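Local coordinates for DUF4847 domain-containing protein (PDB 4ZGF) that is of unknown function but binds calcium ions and probably adopts a lipocalin-like fold of the calycin type, at residues A[11-22]-A[129-140]. Numbering follows the deposited sequence.
Sequences WHVVDFYGKANW and KKTYIQFAHNKQ. With BEZ (benzoic acid), chain K; ACT (acetate ion), chain I.
Strand 11-21, broken by a bulge or short loop, pairs antiparallel with strand 132-136, from the paired N-H to O hydrogen bonds of His-12 and Ala-136 to those of Tyr-17 and Tyr-132, and at Gln-134 a classic beta bulge sets both Val-14 and Asp-15 opposite one residue. At one end the imidazole of His-137 lies face to face on the six-membered ring of Trp-11, centroids 3.6 Å apart and planes 22° from parallel; His-137 ND1 is tied back to Thr-10 O. Losing the indole to an alanine here is likely to leave that imidazole without its stacking partner and open a gap beside Phe-135 CB, which packs 3.7 Å from Trp-11 CE3. At the other end Tyr-132, its CG held between backbone N and carbonyl carbon (chi1 55°), takes Tyr-17 CB over its ring face, 3.5 Å from the Tyr-132 centroid; the two rings are nearly parallel but slid apart. Trp-22 completes an aromatic cluster. Ala-136 CB, at the strand's end, meets BEZ C1 at 3.4 Å; beyond it Asn-138 ND2 and Gln-140 NE2 donate hydrogen bonds to BEZ O2 and O1. This bulged pair, consistent with a calycin-type fold, and its C-terminal tail supply three of four benzoic acid pocket residues, Val-121 the fourth.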
loop_
_atom_site.group_PDB
_atom_site.type_symbol
_atom_site.label_atom_id
_atom_site.label_comp_id
_atom_site.label_asym_id
_atom_site.label_seq_id
_atom_site.Cartn_x
_atom_site.Cartn_y
_atom_site.Cartn_z
ATOM N N TRP A 11 -7.049 -1.202 6.195
ATOM C CA TRP A 11 -5.940 -1.835 5.508
ATOM C C TRP A 11 -4.621 -1.246 6.020
ATOM O O TRP A 11 -4.429 -0.028 6.010
ATOM C CB TRP A 11 -6.063 -1.626 3.989
ATOM C CG TRP A 11 -7.129 -2.419 3.301
ATOM C CD1 TRP A 11 -8.262 -1.918 2.746
ATOM C CD2 TRP A 11 -7.155 -3.839 3.062
ATOM N NE1 TRP A 11 -8.979 -2.923 2.137
ATOM C CE2 TRP A 11 -8.315 -4.111 2.308
ATOM C CE3 TRP A 11 -6.320 -4.902 3.425
ATOM C CZ2 TRP A 11 -8.635 -5.394 1.874
ATOM C CZ3 TRP A 11 -6.655 -6.170 2.991
ATOM C CH2 TRP A 11 -7.792 -6.405 2.237
ATOM N N HIS A 12 -3.711 -2.124 6.444
ATOM C CA HIS A 12 -2.430 -1.774 7.029
ATOM C C HIS A 12 -1.305 -2.206 6.105
ATOM O O HIS A 12 -1.347 -3.316 5.557
ATOM C CB HIS A 12 -2.274 -2.508 8.379
ATOM C CG HIS A 12 -3.272 -2.135 9.411
ATOM N ND1 HIS A 12 -3.038 -1.148 10.335
ATOM C CD2 HIS A 12 -4.510 -2.633 9.648
ATOM C CE1 HIS A 12 -4.091 -1.082 11.116
ATOM N NE2 HIS A 12 -4.996 -1.957 10.727
ATOM N N VAL A 13 -0.275 -1.374 5.932
ATOM C CA VAL A 13 0.796 -1.730 4.995
ATOM C C VAL A 13 1.612 -2.925 5.514
ATOM O O VAL A 13 2.035 -2.996 6.662
ATOM C CB VAL A 13 1.733 -0.526 4.776
ATOM C CG1 VAL A 13 2.976 -0.913 4.007
ATOM C CG2 VAL A 13 0.995 0.560 4.029
ATOM N N VAL A 14 1.827 -3.854 4.576
ATOM C CA VAL A 14 2.762 -4.974 4.761
ATOM C C VAL A 14 4.133 -4.580 4.219
ATOM O O VAL A 14 5.118 -4.544 4.965
ATOM C CB VAL A 14 2.217 -6.265 4.125
ATOM C CG1 VAL A 14 3.231 -7.398 4.245
ATOM C CG2 VAL A 14 0.892 -6.652 4.746
ATOM N N ASP A 15 4.237 -4.299 2.914
ATOM C CA ASP A 15 5.520 -3.870 2.319
ATOM C C ASP A 15 5.223 -3.371 0.910
ATOM O O ASP A 15 4.088 -3.472 0.397
ATOM C CB ASP A 15 6.534 -5.054 2.287
ATOM C CG ASP A 15 8.009 -4.672 2.404
ATOM O OD1 ASP A 15 8.375 -3.533 2.044
ATOM O OD2 ASP A 15 8.784 -5.572 2.825
ATOM N N PHE A 16 6.283 -2.824 0.331
ATOM C CA PHE A 16 6.365 -2.498 -1.100
ATOM C C PHE A 16 7.091 -3.636 -1.771
ATOM O O PHE A 16 8.073 -4.131 -1.234
ATOM C CB PHE A 16 7.136 -1.189 -1.278
ATOM C CG PHE A 16 6.473 0.020 -0.668
ATOM C CD1 PHE A 16 6.652 0.325 0.670
ATOM C CD2 PHE A 16 5.691 0.885 -1.432
ATOM C CE1 PHE A 16 6.054 1.444 1.252
ATOM C CE2 PHE A 16 5.114 2.016 -0.866
ATOM C CZ PHE A 16 5.301 2.294 0.458
ATOM N N TYR A 17 6.617 -4.074 -2.935
ATOM C CA TYR A 17 7.158 -5.244 -3.599
ATOM C C TYR A 17 7.693 -4.867 -4.967
ATOM O O TYR A 17 7.062 -4.099 -5.709
ATOM C CB TYR A 17 6.071 -6.324 -3.755
ATOM C CG TYR A 17 5.694 -6.963 -2.421
ATOM C CD1 TYR A 17 4.972 -6.267 -1.474
ATOM C CD2 TYR A 17 6.087 -8.253 -2.113
ATOM C CE1 TYR A 17 4.661 -6.816 -0.251
ATOM C CE2 TYR A 17 5.757 -8.841 -0.900
ATOM C CZ TYR A 17 5.060 -8.120 0.034
ATOM O OH TYR A 17 4.732 -8.620 1.274
ATOM N N GLY A 18 8.852 -5.400 -5.303
ATOM C CA GLY A 18 9.466 -5.202 -6.606
ATOM C C GLY A 18 9.665 -6.506 -7.328
ATOM O O GLY A 18 9.369 -7.590 -6.837
ATOM N N LYS A 19 10.167 -6.418 -8.559
ATOM C CA LYS A 19 10.392 -7.617 -9.384
ATOM C C LYS A 19 9.116 -8.442 -9.420
ATOM O O LYS A 19 9.156 -9.679 -9.307
ATOM C CB LYS A 19 11.560 -8.495 -8.865
ATOM C CG LYS A 19 12.899 -7.786 -8.781
ATOM C CD LYS A 19 14.020 -8.703 -8.270
ATOM C CE LYS A 19 15.279 -7.928 -7.873
ATOM N NZ LYS A 19 16.353 -8.801 -7.299
ATOM N N ALA A 20 7.973 -7.796 -9.615
ATOM C CA ALA A 20 6.724 -8.506 -9.448
ATOM C C ALA A 20 6.441 -9.471 -10.570
ATOM O O ALA A 20 6.830 -9.245 -11.742
ATOM C CB ALA A 20 5.551 -7.550 -9.337
ATOM N N ASN A 21 5.733 -10.527 -10.215
ATOM C CA ASN A 21 5.024 -11.399 -11.178
ATOM C C ASN A 21 3.557 -11.243 -10.829
ATOM O O ASN A 21 2.993 -11.981 -10.018
ATOM C CB ASN A 21 5.484 -12.840 -11.068
ATOM C CG ASN A 21 4.909 -13.738 -12.138
ATOM O OD1 ASN A 21 4.151 -13.326 -12.968
ATOM N ND2 ASN A 21 5.323 -14.968 -12.160
ATOM N N TRP A 22 2.936 -10.225 -11.415
ATOM C CA TRP A 22 1.592 -9.817 -11.037
ATOM C C TRP A 22 0.570 -10.927 -11.213
ATOM O O TRP A 22 -0.293 -11.134 -10.348
ATOM C CB TRP A 22 1.220 -8.568 -11.845
ATOM C CG TRP A 22 -0.114 -8.002 -11.531
ATOM C CD1 TRP A 22 -1.179 -7.920 -12.375
ATOM C CD2 TRP A 22 -0.533 -7.368 -10.308
ATOM N NE1 TRP A 22 -2.223 -7.268 -11.772
ATOM C CE2 TRP A 22 -1.859 -6.937 -10.494
ATOM C CE3 TRP A 22 0.068 -7.146 -9.073
ATOM C CZ2 TRP A 22 -2.585 -6.294 -9.483
ATOM C CZ3 TRP A 22 -0.659 -6.518 -8.070
ATOM C CH2 TRP A 22 -1.971 -6.115 -8.265
ATOM N N LYS A 129 2.896 -2.975 -13.876
ATOM C CA LYS A 129 2.790 -4.203 -13.099
ATOM C C LYS A 129 4.126 -4.739 -12.610
ATOM O O LYS A 129 4.220 -5.928 -12.300
ATOM C CB LYS A 129 1.939 -5.253 -13.819
ATOM C CG LYS A 129 0.533 -4.798 -14.126
ATOM C CD LYS A 129 -0.230 -5.759 -15.046
ATOM C CE LYS A 129 0.334 -5.949 -16.459
ATOM N NZ LYS A 129 -0.553 -6.943 -17.175
ATOM N N LYS A 130 5.136 -3.881 -12.467
ATOM C CA LYS A 130 6.454 -4.340 -12.018
ATOM C C LYS A 130 6.608 -4.300 -10.512
ATOM O O LYS A 130 7.556 -4.871 -9.968
ATOM C CB LYS A 130 7.565 -3.463 -12.598
ATOM C CG LYS A 130 7.658 -3.453 -14.108
ATOM C CD LYS A 130 9.004 -2.918 -14.532
ATOM C CE LYS A 130 9.030 -2.581 -15.998
ATOM N NZ LYS A 130 8.861 -3.805 -16.833
ATOM N N THR A 131 5.726 -3.564 -9.849
ATOM C CA THR A 131 5.756 -3.360 -8.404
ATOM C C THR A 131 4.334 -3.434 -7.916
ATOM O O THR A 131 3.382 -3.312 -8.673
ATOM C CB THR A 131 6.395 -2.005 -8.042
ATOM O OG1 THR A 131 5.610 -0.958 -8.627
ATOM C CG2 THR A 131 7.843 -1.882 -8.499
ATOM N N TYR A 132 4.195 -3.554 -6.591
ATOM C CA TYR A 132 2.889 -3.345 -5.955
ATOM C C TYR A 132 3.113 -3.008 -4.500
ATOM O O TYR A 132 4.167 -3.275 -3.935
ATOM C CB TYR A 132 1.954 -4.550 -6.111
ATOM C CG TYR A 132 2.468 -5.885 -5.633
ATOM C CD1 TYR A 132 2.302 -6.313 -4.320
ATOM C CD2 TYR A 132 3.110 -6.745 -6.507
ATOM C CE1 TYR A 132 2.752 -7.550 -3.893
ATOM C CE2 TYR A 132 3.603 -7.968 -6.089
ATOM C CZ TYR A 132 3.417 -8.388 -4.784
ATOM O OH TYR A 132 3.902 -9.620 -4.425
ATOM N N ILE A 133 2.075 -2.438 -3.885
ATOM C CA ILE A 133 2.022 -2.302 -2.419
ATOM C C ILE A 133 0.998 -3.326 -1.951
ATOM O O ILE A 133 -0.059 -3.519 -2.568
ATOM C CB ILE A 133 1.723 -0.864 -1.990
ATOM C CG1 ILE A 133 1.735 -0.746 -0.469
ATOM C CG2 ILE A 133 0.462 -0.304 -2.631
ATOM C CD1 ILE A 133 1.701 0.698 0.024
ATOM N N GLN A 134 1.306 -3.974 -0.819
ATOM C CA GLN A 134 0.420 -4.968 -0.222
ATOM C C GLN A 134 -0.022 -4.510 1.156
ATOM O O GLN A 134 0.804 -4.034 1.961
ATOM C CB GLN A 134 1.095 -6.342 -0.145
ATOM C CG GLN A 134 0.157 -7.456 0.332
ATOM C CD GLN A 134 0.722 -8.866 0.266
ATOM O OE1 GLN A 134 1.829 -9.148 0.732
ATOM N NE2 GLN A 134 -0.066 -9.774 -0.278
ATOM N N PHE A 135 -1.307 -4.713 1.421
ATOM C CA PHE A 135 -1.917 -4.428 2.723
ATOM C C PHE A 135 -2.550 -5.697 3.304
ATOM O O PHE A 135 -2.899 -6.626 2.579
ATOM C CB PHE A 135 -3.075 -3.429 2.561
ATOM C CG PHE A 135 -2.708 -2.098 1.964
ATOM C CD1 PHE A 135 -2.680 -1.911 0.599
ATOM C CD2 PHE A 135 -2.450 -0.992 2.773
ATOM C CE1 PHE A 135 -2.391 -0.647 0.074
ATOM C CE2 PHE A 135 -2.171 0.244 2.237
ATOM C CZ PHE A 135 -2.164 0.409 0.902
ATOM N N ALA A 136 -2.730 -5.663 4.622
ATOM C CA ALA A 136 -3.463 -6.683 5.371
ATOM C C ALA A 136 -4.468 -6.009 6.309
ATOM O O ALA A 136 -4.412 -4.785 6.518
ATOM C CB ALA A 136 -2.487 -7.540 6.198
ATOM N N HIS A 137 -5.364 -6.788 6.919
ATOM C CA HIS A 137 -6.335 -6.208 7.843
ATOM C C HIS A 137 -5.889 -6.140 9.298
ATOM O O HIS A 137 -6.643 -5.761 10.167
ATOM C CB HIS A 137 -7.664 -6.923 7.766
ATOM C CG HIS A 137 -8.484 -6.578 6.555
ATOM N ND1 HIS A 137 -8.780 -5.268 6.209
ATOM C CD2 HIS A 137 -9.106 -7.350 5.649
ATOM C CE1 HIS A 137 -9.572 -5.268 5.162
ATOM N NE2 HIS A 137 -9.776 -6.509 4.792
ATOM N N ASN A 138 -4.633 -6.466 9.559
ATOM C CA ASN A 138 -4.004 -6.339 10.868
ATOM C C ASN A 138 -2.733 -5.547 10.746
ATOM O O ASN A 138 -2.007 -5.679 9.743
ATOM C CB ASN A 138 -3.697 -7.698 11.447
ATOM C CG ASN A 138 -4.953 -8.459 11.675
ATOM O OD1 ASN A 138 -5.747 -8.138 12.578
ATOM N ND2 ASN A 138 -5.224 -9.401 10.793
ATOM N N LYS A 139 -2.447 -4.744 11.766
ATOM C CA LYS A 139 -1.171 -4.057 11.823
ATOM C C LYS A 139 -0.040 -5.047 11.950
ATOM O O LYS A 139 -0.090 -5.981 12.756
ATOM C CB LYS A 139 -1.196 -3.082 12.985
ATOM C CG LYS A 139 0.007 -2.157 13.036
ATOM C CD LYS A 139 -0.122 -1.117 14.130
ATOM C CE LYS A 139 1.023 -0.136 14.144
ATOM N NZ LYS A 139 0.741 1.017 14.975
ATOM N N GLN A 140 0.991 -4.866 11.141
ATOM C CA GLN A 140 2.172 -5.712 11.228
ATOM C C GLN A 140 3.007 -5.295 12.431
ATOM O O GLN A 140 3.016 -4.126 12.824
ATOM C CB GLN A 140 2.986 -5.600 9.943
ATOM C CG GLN A 140 2.189 -5.849 8.675
ATOM C CD GLN A 140 1.513 -7.193 8.676
ATOM O OE1 GLN A 140 2.176 -8.227 8.457
ATOM N NE2 GLN A 140 0.239 -7.249 8.989
HETATM C C BEZ K . -2.138 -10.133 8.584
HETATM O O1 BEZ K . -1.385 -9.543 9.438
HETATM O O2 BEZ K . -3.400 -10.338 8.757
HETATM C C1 BEZ K . -1.514 -10.625 7.305
HETATM C C2 BEZ K . -2.235 -11.481 6.430
HETATM C C3 BEZ K . -1.638 -11.862 5.222
HETATM C C4 BEZ K . -0.364 -11.413 4.843
HETATM C C5 BEZ K . 0.382 -10.530 5.722
HETATM C C6 BEZ K . -0.227 -10.181 6.927
HETATM C C ACT I . 3.546 3.501 14.733
HETATM O O ACT I . 2.872 4.376 15.341
HETATM O OXT ACT I . 3.159 2.312 14.601
HETATM C CH3 ACT I . 4.888 3.839 14.145
HETATM O O HOH W 1 1.064 -2.674 9.286
HETATM O O HOH W 2 10.578 -3.927 -10.057
HETATM O O HOH W 3 4.321 -8.546 -13.349
#